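Local atomic coordinates of sensor protein (Geobacter sulfurreducens, PDB entry 3H7M), a protein that probably transfers phosphate from ATP to a protein histidine as a sensor kinase, this piece being its sensor domain, which resembles periplasmic solute-binding proteins. Residues T12-G17 with E53-A58; V96-F101 with S187-R192. One frame throughout, in Å; residues are numbered along the deposited sequence.

Interaction 1 of 2, residues T12-G17 with E53-A58; sequences TIVVGG and EFRLGA
Val-15 and Phe-54 are neighbours in a parallel β-pair, the start and end strands of a β-α-β crossover whose intervening helix 36-48 packs on both side chains. Strand 53-57 lies at the edge of the sheet of this chain, at 24° to strand 13-17. The register rests on three sound backbone bonds: Glu-53 N to Ile-13 O, Val-15 N to Glu-53 O (2.7 Å, nearly straight at 174°) and Arg-55 N to Val-15 O (2.7 Å).

Apolar contact is made on the helix-covered face, where Val-15 and Phe-54 lie side by side and point the same way, ring atom CD1 of Phe-54 standing 3.8 Å from CB of Val-15. Cutting Phe-54 back to an alanine would probably open a gap beside Val-15, where the ring now packs on Val-38, Thr-41 and Arg-42. Further along, Leu-56 CD2 comes to 3.6 Å from Gly-17 CA.

On the other face Arg-55, its chain extended from CG to NE (chi2 180°), is carried across Val-14, its CD 3.4 Å from Val-14 CG1, and Val-14 CG2 sits over the middle of the guanidinium. The same group salt-bridges within its strand: Arg-55 NE, donating in its own plane, meets Glu-53 OE2 at 2.6 Å from above the carboxylate.

Interaction 2 of 2, residues V96-F101 with S187-R192; sequences VYHAIF and SIAAQR
Tyr-97 lays its ring beside the turn of 187-190: CE1 comes within 3.5 Å of Ala-190 CB, and CD1 within 3.7 Å of Ser-187 CA, while the OG of Ser-187 stands over one ring face. Ala-190 approaches that ring obliquely.

His-98 works by its edge. Its ND1 donates to Ala-189 O at 3.1 Å and 155°, only slightly tilted from the ring plane, which fixes the turn of the imidazole. CE1, on the same side of the ring, meets Gln-191 CG at 3.7 Å, in the plane. The carbonyl of Ala-189 also receives a weak bond from NE2 of Gln-191 at 3.2 Å, possible because the glutamine chain bends back at chi2 (-60°). Two side-chain donors thus converge on one backbone oxygen.

That oxygen lies within an irregular piece of the strand pairing. Val-96 pairs with Gln-191 and His-98 with Ile-188, both as antiparallel hydrogen-bonded pairs, but one residue lies between Val-96 and His-98 and two between Ile-188 and Gln-191, a β-bulge. Gln-191 N binds Val-96 O at 2.7 Å, and the reverse bond, Val-96 N to Gln-191 O, completes the pair. At the other pair His-98 N holds Ile-188 O at 3.0 Å, its return bond being weak. Strands 87-103 and 181-198 are probably the pair that crosses between the two lobes of this periplasmic-binding-protein-like domain; accordingly Val-96 touches Tyr-24, from the N-terminal part, and Ala-165, at the end of strand 161-165 in the other lobe. Helix 127-133 adds Met-128 and Ile-127 against His-98.

At the Ile-188 end of the bulge, Ile-188 places CG1 between its backbone N and carbonyl carbon (chi1 68°), the crowded position, and from there its CD1 crosses to CG1 of Ile-100 at 4.0 Å.

How the interactions relate
From the N terminus, interaction 1 comes first: strand 13-18 leads through the small antiparallel sheet of 20-34 and helix 36-48, and the pairing with 53-58 closes that loop of 35 residues. Only later does strand 87-103 begin, and interaction 2 closes a loop of 85 residues when 187-192 returns beside 96-101, after helices 127-133, 147-155 and 166-175. The two loops follow in series and neither nest nor cross. Interaction 1 ties neighbouring strands within the lobe that starts at the N terminus; interaction 2 pairs the long strands 87-103 and 181-198, which, as in this family, probably run between the lobes. Their centres lie 25 Å apart, without touching.

Interaction 1 of 2, residues T12-G17 with E53-A58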
loop_
_atom_site.group_PDB
_atom_site.type_symbol
_atom_site.label_atom_id
_atom_site.label_comp_id
_atom_site.label_asym_id
_atom_site.label_seq_id
_atom_site.Cartn_x
_atom_site.Cartn_y
_atom_site.Cartn_z
ATOM N N THR A 12 -18.152 -15.809 6.263
ATOM C CA THR A 12 -16.797 -15.543 5.790
ATOM C C THR A 12 -16.578 -14.107 5.320
ATOM O O THR A 12 -17.314 -13.599 4.467
ATOM C CB THR A 12 -16.419 -16.467 4.618
ATOM O OG1 THR A 12 -16.134 -17.779 5.119
ATOM C CG2 THR A 12 -15.194 -15.917 3.870
ATOM N N ILE A 13 -15.569 -13.455 5.887
ATOM C CA ILE A 13 -15.243 -12.092 5.481
ATOM C C ILE A 13 -14.236 -12.189 4.342
ATOM O O ILE A 13 -13.219 -12.895 4.448
ATOM C CB ILE A 13 -14.614 -11.278 6.622
ATOM C CG1 ILE A 13 -15.669 -10.969 7.676
ATOM C CG2 ILE A 13 -14.049 -9.980 6.092
ATOM C CD1 ILE A 13 -16.067 -12.175 8.477
ATOM N N VAL A 14 -14.536 -11.498 3.250
ATOM C CA VAL A 14 -13.661 -11.513 2.091
ATOM C C VAL A 14 -12.746 -10.313 2.113
ATOM O O VAL A 14 -13.203 -9.168 2.107
ATOM C CB VAL A 14 -14.452 -11.515 0.803
ATOM C CG1 VAL A 14 -13.511 -11.379 -0.385
ATOM C CG2 VAL A 14 -15.213 -12.814 0.712
ATOM N N VAL A 15 -11.447 -10.596 2.124
ATOM C CA VAL A 15 -10.433 -9.560 2.201
ATOM C C VAL A 15 -9.770 -9.186 0.886
ATOM O O VAL A 15 -9.114 -10.011 0.229
ATOM C CB VAL A 15 -9.340 -9.952 3.194
ATOM C CG1 VAL A 15 -8.489 -8.732 3.515
ATOM C CG2 VAL A 15 -9.974 -10.532 4.448
ATOM N N GLY A 16 -9.941 -7.922 0.518
ATOM C CA GLY A 16 -9.352 -7.439 -0.710
ATOM C C GLY A 16 -7.986 -6.830 -0.451
ATOM O O GLY A 16 -7.667 -6.434 0.676
ATOM N N GLY A 17 -7.175 -6.762 -1.500
ATOM C CA GLY A 17 -5.850 -6.184 -1.378
ATOM C C GLY A 17 -5.153 -6.245 -2.712
ATOM O O GLY A 17 -5.680 -6.823 -3.669
ATOM N N GLU A 53 -11.373 -14.884 3.765
ATOM C CA GLU A 53 -10.942 -15.418 2.481
ATOM C C GLU A 53 -10.172 -14.268 1.865
ATOM O O GLU A 53 -10.677 -13.150 1.827
ATOM C CB GLU A 53 -12.134 -15.742 1.586
ATOM C CG GLU A 53 -11.744 -16.326 0.245
ATOM C CD GLU A 53 -12.892 -16.353 -0.763
ATOM O OE1 GLU A 53 -14.011 -16.782 -0.401
ATOM O OE2 GLU A 53 -12.663 -15.953 -1.926
ATOM N N PHE A 54 -8.953 -14.518 1.401
ATOM C CA PHE A 54 -8.172 -13.446 0.788
ATOM C C PHE A 54 -8.391 -13.452 -0.709
ATOM O O PHE A 54 -8.379 -14.501 -1.345
ATOM C CB PHE A 54 -6.675 -13.615 1.080
ATOM C CG PHE A 54 -6.285 -13.307 2.511
ATOM C CD1 PHE A 54 -6.136 -11.984 2.941
ATOM C CD2 PHE A 54 -6.034 -14.340 3.416
ATOM C CE1 PHE A 54 -5.736 -11.690 4.252
ATOM C CE2 PHE A 54 -5.635 -14.064 4.730
ATOM C CZ PHE A 54 -5.482 -12.731 5.154
ATOM N N ARG A 55 -8.636 -12.271 -1.261
ATOM C CA ARG A 55 -8.809 -12.116 -2.697
ATOM C C ARG A 55 -7.932 -10.939 -3.111
ATOM O O ARG A 55 -8.391 -9.795 -3.197
ATOM C CB ARG A 55 -10.269 -11.847 -3.061
ATOM C CG ARG A 55 -11.155 -13.081 -3.015
ATOM C CD ARG A 55 -12.588 -12.721 -3.382
ATOM N NE ARG A 55 -13.525 -13.819 -3.147
ATOM C CZ ARG A 55 -14.848 -13.700 -3.230
ATOM N NH1 ARG A 55 -15.392 -12.528 -3.541
ATOM N NH2 ARG A 55 -15.627 -14.752 -2.996
ATOM N N LEU A 56 -6.656 -11.220 -3.344
ATOM C CA LEU A 56 -5.734 -10.168 -3.739
ATOM C C LEU A 56 -5.813 -10.006 -5.242
ATOM O O LEU A 56 -5.891 -10.991 -5.972
ATOM C CB LEU A 56 -4.308 -10.529 -3.327
ATOM C CG LEU A 56 -4.080 -10.765 -1.835
ATOM C CD1 LEU A 56 -2.612 -11.093 -1.590
ATOM C CD2 LEU A 56 -4.498 -9.525 -1.061
ATOM N N GLY A 57 -5.805 -8.767 -5.714
ATOM C CA GLY A 57 -5.878 -8.576 -7.149
ATOM C C GLY A 57 -5.219 -7.308 -7.627
ATOM O O GLY A 57 -4.385 -6.718 -6.935
ATOM N N ALA A 58 -5.585 -6.900 -8.835
ATOM C CA ALA A 58 -5.051 -5.674 -9.413
ATOM C C ALA A 58 -5.556 -4.535 -8.531
ATOM O O ALA A 58 -6.725 -4.506 -8.152
ATOM C CB ALA A 58 -5.554 -5.508 -10.836
#

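Interaction 2 of 2, residues V96-F101 with S187-R192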
loop_
_atom_site.group_PDB
_atom_site.type_symbol
_atom_site.label_atom_id
_atom_site.label_comp_id
_atom_site.label_asym_id
_atom_site.label_seq_id
_atom_site.Cartn_x
_atom_site.Cartn_y
_atom_site.Cartn_z
ATOM N N VAL A 96 3.077 4.839 5.842
ATOM C CA VAL A 96 3.830 4.640 4.613
ATOM C C VAL A 96 4.453 5.922 4.052
ATOM O O VAL A 96 3.748 6.814 3.589
ATOM C CB VAL A 96 2.919 4.060 3.522
ATOM C CG1 VAL A 96 3.710 3.832 2.239
ATOM C CG2 VAL A 96 2.314 2.777 4.004
ATOM N N TYR A 97 5.771 6.013 4.092
ATOM C CA TYR A 97 6.472 7.170 3.545
ATOM C C TYR A 97 6.722 6.923 2.072
ATOM O O TYR A 97 6.699 5.785 1.618
ATOM C CB TYR A 97 7.822 7.342 4.205
ATOM C CG TYR A 97 7.793 8.026 5.534
ATOM C CD1 TYR A 97 7.659 9.413 5.624
ATOM C CD2 TYR A 97 7.968 7.302 6.709
ATOM C CE1 TYR A 97 7.714 10.064 6.858
ATOM C CE2 TYR A 97 8.020 7.940 7.946
ATOM C CZ TYR A 97 7.897 9.318 8.013
ATOM O OH TYR A 97 7.980 9.942 9.233
ATOM N N HIS A 98 6.941 7.991 1.318
ATOM C CA HIS A 98 7.250 7.839 -0.097
ATOM C C HIS A 98 8.680 8.265 -0.320
ATOM O O HIS A 98 9.365 8.746 0.582
ATOM C CB HIS A 98 6.367 8.696 -0.981
ATOM C CG HIS A 98 5.000 8.145 -1.185
ATOM N ND1 HIS A 98 4.006 8.263 -0.241
ATOM C CD2 HIS A 98 4.461 7.471 -2.227
ATOM C CE1 HIS A 98 2.907 7.684 -0.695
ATOM N NE2 HIS A 98 3.156 7.196 -1.897
ATOM N N ALA A 99 9.138 8.090 -1.540
ATOM C CA ALA A 99 10.493 8.480 -1.830
ATOM C C ALA A 99 10.652 8.668 -3.311
ATOM O O ALA A 99 9.849 8.169 -4.105
ATOM C CB ALA A 99 11.445 7.423 -1.334
ATOM N N ILE A 100 11.653 9.453 -3.674
ATOM C CA ILE A 100 11.954 9.644 -5.072
ATOM C C ILE A 100 13.156 8.734 -5.343
ATOM O O ILE A 100 14.168 8.751 -4.629
ATOM C CB ILE A 100 12.323 11.091 -5.397
ATOM C CG1 ILE A 100 11.095 11.991 -5.232
ATOM C CG2 ILE A 100 12.859 11.167 -6.827
ATOM C CD1 ILE A 100 11.435 13.477 -5.311
ATOM N N PHE A 101 13.002 7.936 -6.377
ATOM C CA PHE A 101 13.995 6.973 -6.820
ATOM C C PHE A 101 14.592 7.439 -8.156
ATOM O O PHE A 101 13.893 8.042 -8.989
ATOM C CB PHE A 101 13.313 5.606 -7.015
ATOM C CG PHE A 101 12.916 4.937 -5.726
ATOM C CD1 PHE A 101 13.828 4.144 -5.028
ATOM C CD2 PHE A 101 11.636 5.110 -5.198
ATOM C CE1 PHE A 101 13.476 3.535 -3.834
ATOM C CE2 PHE A 101 11.281 4.500 -4.001
ATOM C CZ PHE A 101 12.205 3.712 -3.319
ATOM N N SER A 187 11.755 10.086 2.955
ATOM C CA SER A 187 10.747 10.509 3.925
ATOM C C SER A 187 9.794 11.646 3.535
ATOM O O SER A 187 9.396 12.451 4.389
ATOM C CB SER A 187 11.430 10.850 5.255
ATOM O OG SER A 187 12.038 9.700 5.826
ATOM N N ILE A 188 9.423 11.724 2.261
ATOM C CA ILE A 188 8.497 12.762 1.867
ATOM C C ILE A 188 7.099 12.166 1.703
ATOM O O ILE A 188 6.946 11.034 1.254
ATOM C CB ILE A 188 8.930 13.466 0.550
ATOM C CG1 ILE A 188 8.818 12.517 -0.641
ATOM C CG2 ILE A 188 10.357 13.976 0.678
ATOM C CD1 ILE A 188 9.090 13.196 -1.975
ATOM N N ALA A 189 6.089 12.932 2.111
ATOM C CA ALA A 189 4.668 12.551 2.018
ATOM C C ALA A 189 4.217 11.266 2.732
ATOM O O ALA A 189 3.816 10.318 2.065
ATOM C CB ALA A 189 4.245 12.489 0.535
ATOM N N ALA A 190 4.254 11.257 4.069
ATOM C CA ALA A 190 3.834 10.094 4.874
ATOM C C ALA A 190 2.325 9.795 4.812
ATOM O O ALA A 190 1.507 10.700 4.807
ATOM C CB ALA A 190 4.257 10.287 6.324
ATOM N N GLN A 191 1.961 8.518 4.781
ATOM C CA GLN A 191 0.553 8.130 4.702
ATOM C C GLN A 191 0.092 7.244 5.852
ATOM O O GLN A 191 0.885 6.480 6.416
ATOM C CB GLN A 191 0.293 7.394 3.393
ATOM C CG GLN A 191 0.667 8.187 2.174
ATOM C CD GLN A 191 -0.116 9.467 2.094
ATOM O OE1 GLN A 191 -1.343 9.448 1.965
ATOM N NE2 GLN A 191 0.582 10.595 2.182
ATOM N N ARG A 192 -1.191 7.355 6.200
ATOM C CA ARG A 192 -1.772 6.539 7.271
ATOM C C ARG A 192 -2.403 5.393 6.508
ATOM O O ARG A 192 -3.331 5.598 5.731
ATOM C CB ARG A 192 -2.825 7.333 8.040
ATOM C CG ARG A 192 -2.355 8.720 8.461
ATOM C CD ARG A 192 -3.299 9.345 9.473
ATOM N NE ARG A 192 -2.957 8.959 10.842
ATOM C CZ ARG A 192 -3.821 8.955 11.849
ATOM N NH1 ARG A 192 -5.080 9.311 11.634
ATOM N NH2 ARG A 192 -3.428 8.588 13.067
#